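Local coordinates for protein 3-dehydroquinate dehydratase (Thermus thermophilus, PDB 2UYG) that probably catalyses the trans-dehydration of 3-dehydroquinate to 3-dehydroshikimate through an enolate intermediate, a step of chorismate biosynthesis, as a type II dehydroquinase dodecamer, at residues Leu3-Pro8 / Leu68-Asn73; Gln54-Val59 / Ser81-Asp86. All blocks are in the same frame, centred on the assembly; numbering follows the deposited sequence.

Contact 1. Residues Leu3-Pro8 / Leu68-Asn73; sequences LILNGP and LAIVLN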
loop_
_atom_site.group_PDB
_atom_site.type_symbol
_atom_site.label_atom_id
_atom_site.label_comp_id
_atom_site.label_asym_id
_atom_site.label_seq_id
_atom_site.Cartn_x
_atom_site.Cartn_y
_atom_site.Cartn_z
ATOM N N LEU A 3 36.314 -3.744 -16.751
ATOM C CA LEU A 3 35.322 -4.419 -17.560
ATOM C C LEU A 3 34.043 -3.594 -17.508
ATOM O O LEU A 3 33.584 -3.292 -16.414
ATOM C CB LEU A 3 34.998 -5.836 -16.976
ATOM C CG LEU A 3 34.764 -7.164 -17.710
ATOM C CD1 LEU A 3 33.821 -8.184 -16.941
ATOM C CD2 LEU A 3 34.451 -7.219 -19.206
ATOM N N ILE A 4 33.472 -3.338 -18.675
ATOM C CA ILE A 4 32.267 -2.554 -18.900
ATOM C C ILE A 4 31.240 -3.548 -19.438
ATOM O O ILE A 4 31.476 -4.121 -20.437
ATOM C CB ILE A 4 32.472 -1.433 -19.969
ATOM C CG1 ILE A 4 33.629 -0.522 -19.550
ATOM C CG2 ILE A 4 31.213 -0.603 -20.168
ATOM C CD1 ILE A 4 33.845 0.608 -20.505
ATOM N N LEU A 5 30.169 -3.799 -18.703
ATOM C CA LEU A 5 29.200 -4.853 -19.015
ATOM C C LEU A 5 27.890 -4.230 -19.158
ATOM O O LEU A 5 27.536 -3.432 -18.295
ATOM C CB LEU A 5 29.054 -5.850 -17.888
ATOM C CG LEU A 5 30.347 -6.516 -17.509
ATOM C CD1 LEU A 5 30.155 -7.503 -16.343
ATOM C CD2 LEU A 5 30.963 -7.149 -18.687
ATOM N N ASN A 6 27.137 -4.693 -20.170
ATOM C CA ASN A 6 25.886 -4.142 -20.604
ATOM C C ASN A 6 24.847 -5.248 -20.780
ATOM O O ASN A 6 25.151 -6.265 -21.363
ATOM C CB ASN A 6 26.058 -3.437 -21.925
ATOM C CG ASN A 6 27.058 -2.362 -21.866
ATOM O OD1 ASN A 6 28.215 -2.556 -22.297
ATOM N ND2 ASN A 6 26.639 -1.175 -21.377
ATOM N N GLY A 7 23.599 -4.962 -20.313
ATOM C CA GLY A 7 22.489 -5.848 -20.236
ATOM C C GLY A 7 21.649 -5.740 -21.520
ATOM O O GLY A 7 21.996 -5.090 -22.561
ATOM N N PRO A 8 20.501 -6.397 -21.428
ATOM C CA PRO A 8 19.592 -6.534 -22.547
ATOM C C PRO A 8 19.229 -5.277 -23.258
ATOM O O PRO A 8 19.266 -4.124 -22.728
ATOM C CB PRO A 8 18.425 -7.212 -21.945
ATOM C CG PRO A 8 18.696 -7.281 -20.473
ATOM C CD PRO A 8 20.057 -7.088 -20.251
ATOM N N LEU A 68 40.168 -5.006 -12.467
ATOM C CA LEU A 68 40.240 -4.295 -11.162
ATOM C C LEU A 68 38.947 -3.619 -10.722
ATOM O O LEU A 68 38.795 -3.276 -9.579
ATOM C CB LEU A 68 41.371 -3.288 -11.232
ATOM C CG LEU A 68 41.674 -1.874 -10.633
ATOM C CD1 LEU A 68 43.133 -1.605 -11.288
ATOM C CD2 LEU A 68 40.718 -0.523 -10.821
ATOM N N ALA A 69 37.988 -3.539 -11.624
ATOM C CA ALA A 69 36.736 -2.800 -11.447
ATOM C C ALA A 69 35.772 -3.130 -12.617
ATOM O O ALA A 69 36.229 -3.445 -13.711
ATOM C CB ALA A 69 37.037 -1.228 -11.415
ATOM N N ILE A 70 34.476 -3.054 -12.369
ATOM C CA ILE A 70 33.438 -3.284 -13.383
ATOM C C ILE A 70 32.540 -2.091 -13.456
ATOM O O ILE A 70 32.185 -1.531 -12.438
ATOM C CB ILE A 70 32.572 -4.499 -12.984
ATOM C CG1 ILE A 70 33.393 -5.815 -12.975
ATOM C CG2 ILE A 70 31.385 -4.649 -13.900
ATOM C CD1 ILE A 70 32.836 -6.772 -11.973
ATOM N N VAL A 71 32.168 -1.705 -14.680
ATOM C CA VAL A 71 31.197 -0.670 -14.911
ATOM C C VAL A 71 30.017 -1.422 -15.511
ATOM O O VAL A 71 30.219 -2.080 -16.525
ATOM C CB VAL A 71 31.789 0.390 -15.871
ATOM C CG1 VAL A 71 30.773 1.372 -16.295
ATOM C CG2 VAL A 71 32.996 1.090 -15.230
ATOM N N LEU A 72 28.799 -1.208 -14.970
ATOM C CA LEU A 72 27.687 -2.066 -15.187
ATOM C C LEU A 72 26.409 -1.335 -15.444
ATOM O O LEU A 72 25.954 -0.586 -14.605
ATOM C CB LEU A 72 27.505 -2.932 -13.908
ATOM C CG LEU A 72 26.309 -3.851 -13.886
ATOM C CD1 LEU A 72 26.537 -4.842 -14.977
ATOM C CD2 LEU A 72 26.212 -4.642 -12.505
ATOM N N ASN A 73 25.806 -1.598 -16.603
ATOM C CA ASN A 73 24.546 -1.057 -17.023
ATOM C C ASN A 73 23.685 -2.298 -17.257
ATOM O O ASN A 73 23.764 -2.924 -18.372
ATOM C CB ASN A 73 24.641 -0.242 -18.326
ATOM C CG ASN A 73 23.269 0.324 -18.747
ATOM O OD1 ASN A 73 22.264 -0.086 -18.208
ATOM N ND2 ASN A 73 23.250 1.314 -19.629
#
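Leu5 packs over Ile70 and Leu72 on the face of the sheet turned to helix 52-61, where two neighbouring parallel strands, 2-6 and 69-73, run side by side in the flavodoxin-like core. Its CG stands anti to its own carbonyl carbon (chi1 -58°), which brings CD1 diagonally across to within 4.0 Å of Ile70 CG2. Leu72 takes the other setting, CG anti to its backbone N, which turns CD1 back toward strand 2-6, 4.0 Å from Leu5 CB and close to the Leu5 carbonyl oxygen. Further back, Leu3 CB and Ile70 CG1 meet more loosely.

On the other face, Ile4 CG1 lies 4.2 Å from Val71 CB, and Ala134 and Leu138 of helix 129-140 close over Val71. Asn6 and Asn73 end this row. Asn73 OD1 accepts from Gly75 N and ND2 is hydrogen-bonded to Tyr131 OH, so both ends of the amide are held.

Between the two rows of side chains, within the sheet, run five backbone hydrogen bonds, from Leu3 N to Ala69 O (3.1 Å) through to Gly7 N to Asn73 O (2.8 Å), the last more bent, at 139°, where the first strand gives way to loop. Asn73 thus sits at the C-terminal edge of the sheet with its backbone tied to Leu5 and Gly7. The chemistry is divided: aliphatic contacts and backbone bonds set the two strands in place, while the amide of Asn73, its rotation fixed by Gly75 and Tyr131, is probably held in place for the substrate it is predicted to bind.

Contact 2. Residues Gln54-Val59 / Ser81-Asp86; sequences QLIEWV and SYALLD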
loop_
_atom_site.group_PDB
_atom_site.type_symbol
_atom_site.label_atom_id
_atom_site.label_comp_id
_atom_site.label_asym_id
_atom_site.label_seq_id
_atom_site.Cartn_x
_atom_site.Cartn_y
_atom_site.Cartn_z
ATOM N N GLN A 54 24.368 -14.740 -18.510
ATOM C CA GLN A 54 25.645 -14.404 -19.007
ATOM C C GLN A 54 26.177 -13.185 -18.259
ATOM O O GLN A 54 27.349 -13.122 -17.968
ATOM C CB GLN A 54 25.591 -14.227 -20.548
ATOM C CG GLN A 54 26.912 -13.691 -21.170
ATOM C CD GLN A 54 28.080 -14.643 -21.082
ATOM O OE1 GLN A 54 28.865 -14.695 -20.067
ATOM N NE2 GLN A 54 28.298 -15.302 -22.178
ATOM N N LEU A 55 25.304 -12.231 -17.905
ATOM C CA LEU A 55 25.728 -11.001 -17.188
ATOM C C LEU A 55 26.306 -11.369 -15.844
ATOM O O LEU A 55 27.327 -10.871 -15.397
ATOM C CB LEU A 55 24.513 -10.049 -16.948
ATOM C CG LEU A 55 24.547 -8.642 -17.468
ATOM C CD1 LEU A 55 23.438 -7.729 -16.843
ATOM C CD2 LEU A 55 25.910 -7.946 -17.516
ATOM N N ILE A 56 25.564 -12.240 -15.181
ATOM C CA ILE A 56 25.942 -12.770 -13.908
ATOM C C ILE A 56 27.349 -13.371 -13.989
ATOM O O ILE A 56 28.222 -12.986 -13.201
ATOM C CB ILE A 56 24.921 -13.812 -13.482
ATOM C CG1 ILE A 56 23.646 -13.106 -12.980
ATOM C CG2 ILE A 56 25.505 -14.746 -12.357
ATOM C CD1 ILE A 56 22.455 -14.077 -12.802
ATOM N N GLU A 57 27.561 -14.299 -14.934
ATOM C CA GLU A 57 28.810 -15.020 -15.036
ATOM C C GLU A 57 29.951 -14.041 -15.264
ATOM O O GLU A 57 30.927 -14.131 -14.567
ATOM C CB GLU A 57 28.756 -16.137 -16.085
ATOM C CG GLU A 57 27.929 -17.257 -15.536
ATOM C CD GLU A 57 27.830 -18.519 -16.347
ATOM O OE1 GLU A 57 27.933 -18.490 -17.571
ATOM O OE2 GLU A 57 27.548 -19.550 -15.696
ATOM N N TRP A 58 29.783 -13.068 -16.157
ATOM C CA TRP A 58 30.817 -12.065 -16.370
ATOM C C TRP A 58 31.092 -11.233 -15.110
ATOM O O TRP A 58 32.270 -10.888 -14.800
ATOM C CB TRP A 58 30.411 -11.150 -17.488
ATOM C CG TRP A 58 30.456 -11.704 -18.850
ATOM C CD1 TRP A 58 31.348 -12.706 -19.337
ATOM C CD2 TRP A 58 29.784 -11.187 -20.010
ATOM N NE1 TRP A 58 31.166 -12.858 -20.689
ATOM C CE2 TRP A 58 30.229 -11.949 -21.138
ATOM C CE3 TRP A 58 28.758 -10.185 -20.209
ATOM C CZ2 TRP A 58 29.648 -11.808 -22.438
ATOM C CZ3 TRP A 58 28.231 -9.990 -21.475
ATOM C CH2 TRP A 58 28.695 -10.766 -22.604
ATOM N N VAL A 59 30.081 -10.847 -14.342
ATOM C CA VAL A 59 30.488 -10.144 -13.145
ATOM C C VAL A 59 31.221 -11.098 -12.241
ATOM O O VAL A 59 32.294 -10.745 -11.715
ATOM C CB VAL A 59 29.417 -9.166 -12.418
ATOM C CG1 VAL A 59 28.346 -8.634 -13.309
ATOM C CG2 VAL A 59 29.019 -9.669 -11.128
ATOM N N SER A 81 16.378 -8.031 -11.259
ATOM C CA SER A 81 17.356 -9.091 -11.095
ATOM C C SER A 81 18.092 -9.110 -9.779
ATOM O O SER A 81 19.236 -8.705 -9.730
ATOM C CB SER A 81 18.424 -8.985 -12.185
ATOM O OG SER A 81 19.187 -10.188 -12.276
ATOM N N TYR A 82 17.472 -9.689 -8.749
ATOM C CA TYR A 82 18.137 -9.950 -7.542
ATOM C C TYR A 82 19.215 -10.986 -7.756
ATOM O O TYR A 82 20.154 -11.051 -6.970
ATOM C CB TYR A 82 17.109 -10.371 -6.436
ATOM C CG TYR A 82 16.078 -9.289 -6.008
ATOM C CD1 TYR A 82 14.723 -9.434 -6.302
ATOM C CD2 TYR A 82 16.461 -8.171 -5.247
ATOM C CE1 TYR A 82 13.764 -8.520 -5.834
ATOM C CE2 TYR A 82 15.522 -7.187 -4.851
ATOM C CZ TYR A 82 14.187 -7.397 -5.139
ATOM O OH TYR A 82 13.229 -6.487 -4.786
ATOM N N ALA A 83 19.246 -11.680 -8.868
ATOM C CA ALA A 83 20.343 -12.601 -9.085
ATOM C C ALA A 83 21.581 -11.871 -9.468
ATOM O O ALA A 83 22.715 -12.207 -8.994
ATOM C CB ALA A 83 19.963 -13.764 -10.010
ATOM N N LEU A 84 21.409 -10.771 -10.184
ATOM C CA LEU A 84 22.518 -9.925 -10.546
ATOM C C LEU A 84 23.104 -9.154 -9.356
ATOM O O LEU A 84 24.330 -9.008 -9.206
ATOM C CB LEU A 84 22.071 -8.964 -11.583
ATOM C CG LEU A 84 22.933 -8.576 -12.763
ATOM C CD1 LEU A 84 22.616 -7.144 -13.112
ATOM C CD2 LEU A 84 24.424 -8.900 -12.712
ATOM N N LEU A 85 22.220 -8.672 -8.497
ATOM C CA LEU A 85 22.690 -8.123 -7.209
ATOM C C LEU A 85 23.556 -9.124 -6.486
ATOM O O LEU A 85 24.531 -8.776 -5.948
ATOM C CB LEU A 85 21.497 -7.897 -6.273
ATOM C CG LEU A 85 21.484 -6.945 -5.104
ATOM C CD1 LEU A 85 20.551 -7.455 -3.938
ATOM C CD2 LEU A 85 22.790 -6.310 -4.652
ATOM N N ASP A 86 23.097 -10.351 -6.358
ATOM C CA ASP A 86 23.845 -11.295 -5.537
ATOM C C ASP A 86 25.218 -11.563 -6.215
ATOM O O ASP A 86 26.214 -11.771 -5.545
ATOM C CB ASP A 86 23.059 -12.601 -5.335
ATOM C CG ASP A 86 22.175 -12.588 -4.125
ATOM O OD1 ASP A 86 22.223 -11.598 -3.364
ATOM O OD2 ASP A 86 21.346 -13.539 -3.811
#
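Leu84 meets Leu55, Ile56 and Val59 where two helices of the flavodoxin-like alpha/beta fold lie side by side, nearly parallel at 8° with their axes 9.3 Å apart. The two methyls of Leu84 share the work. CD1 reaches obliquely to Leu55 CD1 (3.9 Å), whereas CD2 meets Val59 CG1 at 4.0 Å, the two side chains crossing at about a right angle. Ile56 comes in beside Ala83: with CG1 anti to the carbonyl carbon (chi1 -77°) and the chain then extended, CD1 is delivered to Ala83 CB at 3.8 Å, while CG1 lies over the Leu84 backbone at CA.

The side-chain contacts between the segments are buried and apolar, with no hydrogen bond from one to the other; Leu5 of strand 2-6 packs against Leu55 and Val59, and Ala87 extends the row past Ile56. Asn9 of a neighbouring subunit borders Ile56 and hydrogen-bonds Ala83 O. An alanine in place of Ile56 would probably open a gap beside Ala83 CB and leave the Leu84 backbone less well covered.

On the sides of the helices turned from this seam, the polar residues have other partners. Gln54, Glu57 and Trp58 are partly exposed and make no contact with 81-86; Glu57 hydrogen-bonds Asn50 and Tyr51 of the same neighbouring subunit. Asp86, predicted to bind substrate, makes no contact with 54-59 and forms a salt bridge with Arg110 of that subunit, consistent with a substrate site completed across the interface, since Arg110 is also a predicted substrate-binding residue. Ser81 caps the second helix at its N-terminus: OG, also hydrogen-bonded to Glu52, accepts from Leu84 N at 3.1 Å with an N-H...O angle of 144°.

Overall arrangement
Contacts 1 and 2 form successive layers of one alpha/beta sandwich, their centres 11 Å apart. Along the chain they interlock: helix 52-61 leads into strand 69-73, which leads into helix 82-89. Leu5 joins them, its CD1 lying 3.7 Å from Val59 CG1 and its CB 3.8 Å from Leu55 CD2. Each contact also brings a predicted substrate-binding residue, Asn73 in contact 1 and Asp86 in contact 2. The Asn73 side chain is about 4 Å from those of His99, the predicted proton donor, and Leu100, and about 4 Å from a bound glycerol. Leu84 of contact 2 lies about 9 Å from His99, side chain to side chain, and is probably a shell back from the catalytic residues.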